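Long-range contacts in succinylglutamate desuccinylase/aspartoacylase (Ruegeria sp. TM1040, PDB 3NA6), which probably hydrolyses the amide bond of N-acylated amino acids, as the zinc-dependent succinylglutamate desuccinylases and aspartoacylases do: residues A57-E62 against D143-G148; L151-F156 against T208-G213. All blocks are in the same frame, centred on the assembly; numbering follows the deposited sequence.

How the contacts relate
Contacts 1 and 2 illustrate how loops at strand ends of a mixed sheet can assemble a probable metal site: their centres lie about 9 Å apart, and the second begins where the first leaves off. The segments 143-148 and 208-213, one from each contact, run alongside each other, with probable hydrogen bonds from G147 N to G212 O (2.9 Å) and between H145 O and T209 OG1 (2.9 Å). Contact 1 groups H59, E62 and H145 in what is probably an unoccupied metal site, and contact 2 places the carboxylate of E210 beside it, OE1 packing 3.1 Å from S146 C. The calcium ion seen in the crystal is bound elsewhere, at T82 and G237.

Contact 1: residues A57-E62 against D143-G148; sequences ANHGDE and DFHSGG
N58 has its CG swung opposite the backbone nitrogen (chi1 -178°), which carries the amide across to D143 and the rim of the H145 ring, while E62, extended beyond CG, brings OE1 to the backbone N of S146. The ND2 of N58 donates to D143 OD2 at 3.0 Å on the syn side, with the amide and carboxylate planes clearly turned against each other. The same oxygen takes a second bond, from H145 NE2 at 2.8 Å and from above the carboxylate plane, so two donors grip one atom and the imidazole is held in rotation; T55 engages D143 OD1. At the other end of that ring, H145 directs its edge toward the face of H59 in an offset T-shaped pair, centroids 5.0 Å apart and planes at 75°. H59 ND1 in turn donates to E62 OE2 at 2.8 Å, and E62 OE1 receives S146 N at 3.0 Å along a nearly straight line (167°), approached from above the carboxylate. The donor atoms of H59, E62 and H145 appear to face one vacant point, consistent with the His-Glu-His zinc site of this family, here without metal; the loops that carry them follow strands 51-55 and 140-143 of the central mixed sheet. N109 bonds H59 NE2 from the second shell. Waters bridge the two loops: one accepts from N58 N and lies within hydrogen-bonding distance of D143 OD1 and F144 O, and another accepts from H59 N and lies 2.7 Å from E62 OE1. Farther along, G148 CA makes a CA-H...O contact of 3.5 Å with D61 O, where a side chain on G148 would press against D61 OD1. The carboxylate of D61 is itself held through OD2 by the backbone nitrogen of K149.

Contact 2: residues L151-F156 against T208-G213; sequences LDFVPF and TTELGG
E210 runs its aliphatic chain across the faces of two phenylalanines, F153 and F156, at the point where F156 pairs with E210 as an antiparallel hydrogen-bonded bridge of the central mixed sheet. E210 CB lies over the F156 ring, 3.8 Å from its centroid, in a CH-pi contact. Set beside the backbone N (chi1 -70°), CG stands almost straight above the F153 ring, 5° off its normal, and the bend at chi2 lays the carboxylate on that ring, planes 21° apart. With an alanine at F156, E210 CB and CG would probably lose their supporting ring, leaving the chain less firmly held over F153. Behind this first shell, paired backbone bonds, F156 N to E210 O and E210 N to F156 O, both 2.9 Å, fix the register. Y182 and V184 of the adjoining strand pack on F156, and W34 of a second subunit touches F153. Beyond the bridge, strand 151-153 joins strand 306-312 of another sheet, and a side chain on G213 would run into L151 O and D152 CA. A weak bond, 3.3 Å, runs from F153 N to G212 O, and this oxygen lies at the F153 ring edge, in its plane.

Contact 1: residues A57-E62 against D143-G148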
ATOM      1  N   ALA A  57      -4.393  -5.608  26.203  1.00 22.66           N
ATOM      2  CA  ALA A  57      -3.932  -5.336  24.859  1.00 20.27           C
ATOM      3  C   ALA A  57      -2.407  -5.292  24.742  1.00 19.70           C
ATOM      4  O   ALA A  57      -1.836  -4.527  23.986  1.00 19.02           O
ATOM      5  CB  ALA A  57      -4.598  -4.070  24.301  1.00 21.62           C
ATOM      6  N   ASN A  58      -1.760  -6.186  25.470  1.00 20.17           N
ATOM      7  CA  ASN A  58      -0.393  -6.571  25.198  1.00 22.05           C
ATOM      8  C   ASN A  58      -0.296  -6.844  23.690  1.00 21.26           C
ATOM      9  O   ASN A  58       0.653  -6.411  23.021  1.00 20.56           O
ATOM     10  CB  ASN A  58      -0.070  -7.825  26.045  1.00 21.30           C
ATOM     11  CG  ASN A  58       1.356  -8.302  25.898  1.00 28.62           C
ATOM     12  OD1 ASN A  58       1.901  -8.320  24.792  1.00 36.88           O
ATOM     13  ND2 ASN A  58       1.971  -8.755  27.033  1.00 24.85           N
ATOM     14  N   HIS A  59      -1.277  -7.595  23.188  1.00 20.59           N
ATOM     15  CA  HIS A  59      -1.573  -7.702  21.749  1.00 22.21           C
ATOM     16  C   HIS A  59      -2.812  -6.878  21.456  1.00 21.88           C
ATOM     17  O   HIS A  59      -3.804  -6.972  22.175  1.00 22.20           O
ATOM     18  CB  HIS A  59      -1.843  -9.163  21.377  1.00 20.40           C
ATOM     19  CG  HIS A  59      -0.658 -10.048  21.583  1.00 25.91           C
ATOM     20  ND1 HIS A  59      -0.750 -11.315  22.123  1.00 25.52           N
ATOM     21  CD2 HIS A  59       0.660  -9.826  21.349  1.00 24.27           C
ATOM     22  CE1 HIS A  59       0.468 -11.838  22.200  1.00 24.44           C
ATOM     23  NE2 HIS A  59       1.337 -10.963  21.715  1.00 24.67           N
ATOM     24  N   GLY A  60      -2.782  -6.116  20.372  1.00 24.13           N
ATOM     25  CA  GLY A  60      -3.788  -5.084  20.113  1.00 23.52           C
ATOM     26  C   GLY A  60      -5.158  -5.572  19.666  1.00 23.65           C
ATOM     27  O   GLY A  60      -6.095  -4.796  19.685  1.00 25.58           O
ATOM     28  N   ASP A  61      -5.264  -6.846  19.264  1.00 22.55           N
ATOM     29  CA  ASP A  61      -6.528  -7.449  18.785  1.00 19.71           C
ATOM     30  C   ASP A  61      -7.169  -8.416  19.802  1.00 21.55           C
ATOM     31  O   ASP A  61      -7.884  -9.377  19.435  1.00 18.85           O
ATOM     32  CB  ASP A  61      -6.322  -8.094  17.396  1.00 21.53           C
ATOM     33  CG  ASP A  61      -5.282  -9.243  17.383  1.00 19.94           C
ATOM     34  OD1 ASP A  61      -4.506  -9.405  18.351  1.00 23.36           O
ATOM     35  OD2 ASP A  61      -5.260 -10.018  16.389  1.00 19.66           O
ATOM     36  N   GLU A  62      -6.935  -8.132  21.088  1.00 21.19           N
ATOM     37  CA  GLU A  62      -7.386  -8.973  22.212  1.00 22.50           C
ATOM     38  C   GLU A  62      -8.136  -8.074  23.220  1.00 20.99           C
ATOM     39  O   GLU A  62      -7.519  -7.254  23.886  1.00 21.89           O
ATOM     40  CB  GLU A  62      -6.180  -9.654  22.860  1.00 21.97           C
ATOM     41  CG  GLU A  62      -5.525 -10.695  21.889  1.00 19.89           C
ATOM     42  CD  GLU A  62      -4.219 -11.304  22.416  1.00 27.41           C
ATOM     43  OE1 GLU A  62      -3.958 -11.246  23.654  1.00 23.29           O
ATOM     44  OE2 GLU A  62      -3.441 -11.849  21.585  1.00 24.63           O
ATOM     45  N   ASP A 143      -1.888  -9.592  33.492  1.00 21.82           N
ATOM     46  CA  ASP A 143      -1.731  -9.360  32.063  1.00 21.05           C
ATOM     47  C   ASP A 143      -2.708 -10.229  31.258  1.00 22.07           C
ATOM     48  O   ASP A 143      -2.537 -11.442  31.164  1.00 23.29           O
ATOM     49  CB  ASP A 143      -0.278  -9.647  31.617  1.00 19.77           C
ATOM     50  CG  ASP A 143       0.008  -9.204  30.171  1.00 23.43           C
ATOM     51  OD1 ASP A 143      -0.338  -8.072  29.751  1.00 20.95           O
ATOM     52  OD2 ASP A 143       0.593 -10.013  29.436  1.00 27.19           O
ATOM     53  N   PHE A 144      -3.705  -9.584  30.659  1.00 21.96           N
ATOM     54  CA  PHE A 144      -4.803 -10.253  29.965  1.00 21.56           C
ATOM     55  C   PHE A 144      -4.401 -10.576  28.545  1.00 21.11           C
ATOM     56  O   PHE A 144      -3.839  -9.725  27.849  1.00 22.56           O
ATOM     57  CB  PHE A 144      -6.042  -9.337  29.881  1.00 22.81           C
ATOM     58  CG  PHE A 144      -6.789  -9.191  31.169  1.00 20.43           C
ATOM     59  CD1 PHE A 144      -7.797 -10.058  31.495  1.00 24.20           C
ATOM     60  CD2 PHE A 144      -6.490  -8.162  32.060  1.00 25.77           C
ATOM     61  CE1 PHE A 144      -8.522  -9.904  32.659  1.00 23.79           C
ATOM     62  CE2 PHE A 144      -7.186  -8.016  33.227  1.00 25.61           C
ATOM     63  CZ  PHE A 144      -8.217  -8.888  33.532  1.00 21.72           C
ATOM     64  N   HIS A 145      -4.678 -11.804  28.135  1.00 21.36           N
ATOM     65  CA  HIS A 145      -4.621 -12.197  26.744  1.00 20.07           C
ATOM     66  C   HIS A 145      -5.886 -12.907  26.301  1.00 22.04           C
ATOM     67  O   HIS A 145      -6.648 -13.421  27.109  1.00 23.74           O
ATOM     68  CB  HIS A 145      -3.444 -13.121  26.464  1.00 20.45           C
ATOM     69  CG  HIS A 145      -2.116 -12.447  26.557  1.00 26.12           C
ATOM     70  ND1 HIS A 145      -1.370 -12.113  25.450  1.00 28.28           N
ATOM     71  CD2 HIS A 145      -1.399 -12.040  27.633  1.00 34.49           C
ATOM     72  CE1 HIS A 145      -0.255 -11.519  25.836  1.00 32.04           C
ATOM     73  NE2 HIS A 145      -0.249 -11.462  27.156  1.00 28.15           N
ATOM     74  N   SER A 146      -6.073 -12.901  24.987  1.00 21.24           N
ATOM     75  CA  SER A 146      -7.095 -13.675  24.274  1.00 23.52           C
ATOM     76  C   SER A 146      -6.441 -14.146  22.962  1.00 24.04           C
ATOM     77  O   SER A 146      -5.280 -13.817  22.697  1.00 21.97           O
ATOM     78  CB  SER A 146      -8.335 -12.813  24.036  1.00 23.08           C
ATOM     79  OG  SER A 146      -8.766 -12.333  25.311  1.00 28.77           O
ATOM     80  N   GLY A 147      -7.145 -14.955  22.176  1.00 22.06           N
ATOM     81  CA  GLY A 147      -6.553 -15.524  20.980  1.00 21.92           C
ATOM     82  C   GLY A 147      -6.119 -14.551  19.903  1.00 21.38           C
ATOM     83  O   GLY A 147      -5.161 -14.809  19.184  1.00 21.23           O
ATOM     84  N   GLY A 148      -6.812 -13.431  19.792  1.00 19.36           N
ATOM     85  CA  GLY A 148      -6.585 -12.503  18.699  1.00 21.71           C
ATOM     86  C   GLY A 148      -7.413 -12.914  17.487  1.00 19.83           C
ATOM     87  O   GLY A 148      -8.172 -13.882  17.553  1.00 19.08           O
TER
HETATM   88  O   HOH W   1      -5.851  -8.067  25.915  1.00 20.95           O
HETATM   89  O   HOH W   2      -2.425  -7.444  28.032  1.00 28.10           O
HETATM   90  O   HOH W   3      -3.389  -9.066  25.104  1.00 21.29           O
HETATM   91  O   HOH W   4      -9.156 -11.642  20.279  1.00 21.88           O

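Contact 2: residues L151-F156 against T208-G213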
ATOM      1  N   LEU A 151      -7.108 -16.855  16.337  1.00 21.26           N
ATOM      2  CA  LEU A 151      -7.207 -17.989  17.270  1.00 21.64           C
ATOM      3  C   LEU A 151      -8.356 -17.799  18.258  1.00 21.95           C
ATOM      4  O   LEU A 151      -8.725 -16.668  18.619  1.00 23.79           O
ATOM      5  CB  LEU A 151      -5.916 -18.138  18.086  1.00 21.10           C
ATOM      6  CG  LEU A 151      -4.653 -18.763  17.519  1.00 27.92           C
ATOM      7  CD1 LEU A 151      -3.603 -18.727  18.626  1.00 29.60           C
ATOM      8  CD2 LEU A 151      -4.861 -20.216  16.996  1.00 28.73           C
ATOM      9  N   ASP A 152      -8.884 -18.915  18.740  1.00 22.28           N
ATOM     10  CA  ASP A 152      -9.921 -18.879  19.795  1.00 22.45           C
ATOM     11  C   ASP A 152      -9.609 -19.970  20.786  1.00 22.58           C
ATOM     12  O   ASP A 152      -9.135 -21.016  20.405  1.00 26.26           O
ATOM     13  CB  ASP A 152     -11.286 -19.044  19.164  1.00 22.69           C
ATOM     14  CG  ASP A 152     -12.427 -18.545  20.043  1.00 24.55           C
ATOM     15  OD1 ASP A 152     -12.190 -18.088  21.180  1.00 31.74           O
ATOM     16  OD2 ASP A 152     -13.584 -18.672  19.584  1.00 26.82           O
ATOM     17  N   PHE A 153      -9.810 -19.679  22.065  1.00 23.65           N
ATOM     18  CA  PHE A 153      -9.487 -20.571  23.160  1.00 25.01           C
ATOM     19  C   PHE A 153     -10.685 -20.715  24.080  1.00 23.40           C
ATOM     20  O   PHE A 153     -11.468 -19.778  24.227  1.00 22.66           O
ATOM     21  CB  PHE A 153      -8.376 -19.968  24.028  1.00 24.14           C
ATOM     22  CG  PHE A 153      -7.031 -19.971  23.411  1.00 23.02           C
ATOM     23  CD1 PHE A 153      -6.589 -18.894  22.687  1.00 26.13           C
ATOM     24  CD2 PHE A 153      -6.155 -21.027  23.623  1.00 35.20           C
ATOM     25  CE1 PHE A 153      -5.323 -18.874  22.153  1.00 29.64           C
ATOM     26  CE2 PHE A 153      -4.868 -20.999  23.081  1.00 29.64           C
ATOM     27  CZ  PHE A 153      -4.470 -19.904  22.343  1.00 28.66           C
ATOM     28  N   VAL A 154     -10.809 -21.864  24.750  1.00 24.79           N
ATOM     29  CA  VAL A 154     -11.691 -21.930  25.906  1.00 23.60           C
ATOM     30  C   VAL A 154     -11.160 -20.903  26.916  1.00 24.33           C
ATOM     31  O   VAL A 154      -9.949 -20.680  26.975  1.00 22.52           O
ATOM     32  CB  VAL A 154     -11.772 -23.346  26.543  1.00 24.47           C
ATOM     33  CG1 VAL A 154     -12.448 -24.315  25.573  1.00 23.90           C
ATOM     34  CG2 VAL A 154     -10.402 -23.857  26.956  1.00 23.71           C
ATOM     35  N   PRO A 155     -12.056 -20.273  27.719  1.00 22.17           N
ATOM     36  CA  PRO A 155     -11.563 -19.176  28.563  1.00 21.33           C
ATOM     37  C   PRO A 155     -10.859 -19.667  29.802  1.00 21.78           C
ATOM     38  O   PRO A 155     -11.518 -20.207  30.696  1.00 23.29           O
ATOM     39  CB  PRO A 155     -12.818 -18.395  28.894  1.00 21.10           C
ATOM     40  CG  PRO A 155     -13.960 -19.459  28.824  1.00 24.36           C
ATOM     41  CD  PRO A 155     -13.528 -20.389  27.729  1.00 24.31           C
ATOM     42  N   PHE A 156      -9.522 -19.537  29.841  1.00 22.95           N
ATOM     43  CA  PHE A 156      -8.757 -19.984  31.022  1.00 25.58           C
ATOM     44  C   PHE A 156      -7.918 -18.901  31.700  1.00 24.74           C
ATOM     45  O   PHE A 156      -7.515 -17.904  31.089  1.00 23.03           O
ATOM     46  CB  PHE A 156      -7.931 -21.269  30.754  1.00 26.96           C
ATOM     47  CG  PHE A 156      -6.836 -21.112  29.758  1.00 24.88           C
ATOM     48  CD1 PHE A 156      -5.611 -20.587  30.127  1.00 30.57           C
ATOM     49  CD2 PHE A 156      -7.008 -21.512  28.448  1.00 32.74           C
ATOM     50  CE1 PHE A 156      -4.572 -20.464  29.185  1.00 31.44           C
ATOM     51  CE2 PHE A 156      -5.981 -21.387  27.521  1.00 30.14           C
ATOM     52  CZ  PHE A 156      -4.769 -20.861  27.896  1.00 28.30           C
ATOM     53  N   THR A 208      -2.243 -14.473  34.439  1.00 24.76           N
ATOM     54  CA  THR A 208      -2.414 -14.342  33.007  1.00 25.08           C
ATOM     55  C   THR A 208      -3.603 -15.171  32.546  1.00 25.12           C
ATOM     56  O   THR A 208      -4.085 -16.056  33.261  1.00 25.65           O
ATOM     57  CB  THR A 208      -1.117 -14.636  32.204  1.00 29.13           C
ATOM     58  OG1 THR A 208      -1.293 -14.243  30.832  1.00 25.45           O
ATOM     59  CG2 THR A 208      -0.700 -16.108  32.277  1.00 25.17           C
ATOM     60  N   THR A 209      -4.103 -14.842  31.362  1.00 26.34           N
ATOM     61  CA  THR A 209      -5.282 -15.490  30.811  1.00 26.02           C
ATOM     62  C   THR A 209      -5.202 -15.806  29.305  1.00 27.39           C
ATOM     63  O   THR A 209      -4.322 -15.308  28.556  1.00 29.42           O
ATOM     64  CB  THR A 209      -6.461 -14.548  30.930  1.00 27.84           C
ATOM     65  OG1 THR A 209      -6.266 -13.465  30.018  1.00 27.29           O
ATOM     66  CG2 THR A 209      -6.621 -13.976  32.316  1.00 22.31           C
ATOM     67  N   GLU A 210      -6.168 -16.598  28.861  1.00 26.37           N
ATOM     68  CA  GLU A 210      -6.611 -16.612  27.452  1.00 26.62           C
ATOM     69  C   GLU A 210      -8.127 -16.663  27.503  1.00 25.33           C
ATOM     70  O   GLU A 210      -8.665 -17.701  27.832  1.00 22.84           O
ATOM     71  CB  GLU A 210      -6.087 -17.846  26.703  1.00 28.68           C
ATOM     72  CG  GLU A 210      -4.577 -17.851  26.433  1.00 40.02           C
ATOM     73  CD  GLU A 210      -4.154 -16.891  25.330  1.00 43.43           C
ATOM     74  OE1 GLU A 210      -5.018 -16.192  24.775  1.00 44.22           O
ATOM     75  OE2 GLU A 210      -2.956 -16.850  25.007  1.00 45.49           O
ATOM     76  N   LEU A 211      -8.821 -15.555  27.230  1.00 24.24           N
ATOM     77  CA  LEU A 211     -10.260 -15.486  27.528  1.00 22.88           C
ATOM     78  C   LEU A 211     -11.201 -15.586  26.333  1.00 27.27           C
ATOM     79  O   LEU A 211     -12.402 -15.384  26.483  1.00 32.28           O
ATOM     80  CB  LEU A 211     -10.595 -14.222  28.313  1.00 25.14           C
ATOM     81  CG  LEU A 211      -9.930 -14.101  29.683  1.00 21.09           C
ATOM     82  CD1 LEU A 211     -10.333 -12.757  30.296  1.00 20.34           C
ATOM     83  CD2 LEU A 211     -10.262 -15.288  30.566  1.00 26.15           C
ATOM     84  N   GLY A 212     -10.692 -15.971  25.180  1.00 23.27           N
ATOM     85  CA  GLY A 212     -11.535 -16.213  24.015  1.00 23.86           C
ATOM     86  C   GLY A 212     -10.684 -15.908  22.810  1.00 22.98           C
ATOM     87  O   GLY A 212      -9.560 -16.419  22.687  1.00 20.09           O
ATOM     88  N   GLY A 213     -11.176 -15.048  21.941  1.00 19.78           N
ATOM     89  CA  GLY A 213     -10.423 -14.738  20.729  1.00 19.71           C
ATOM     90  C   GLY A 213     -11.311 -14.322  19.573  1.00 20.88           C
ATOM     91  O   GLY A 213     -12.454 -13.931  19.774  1.00 20.56           O
TER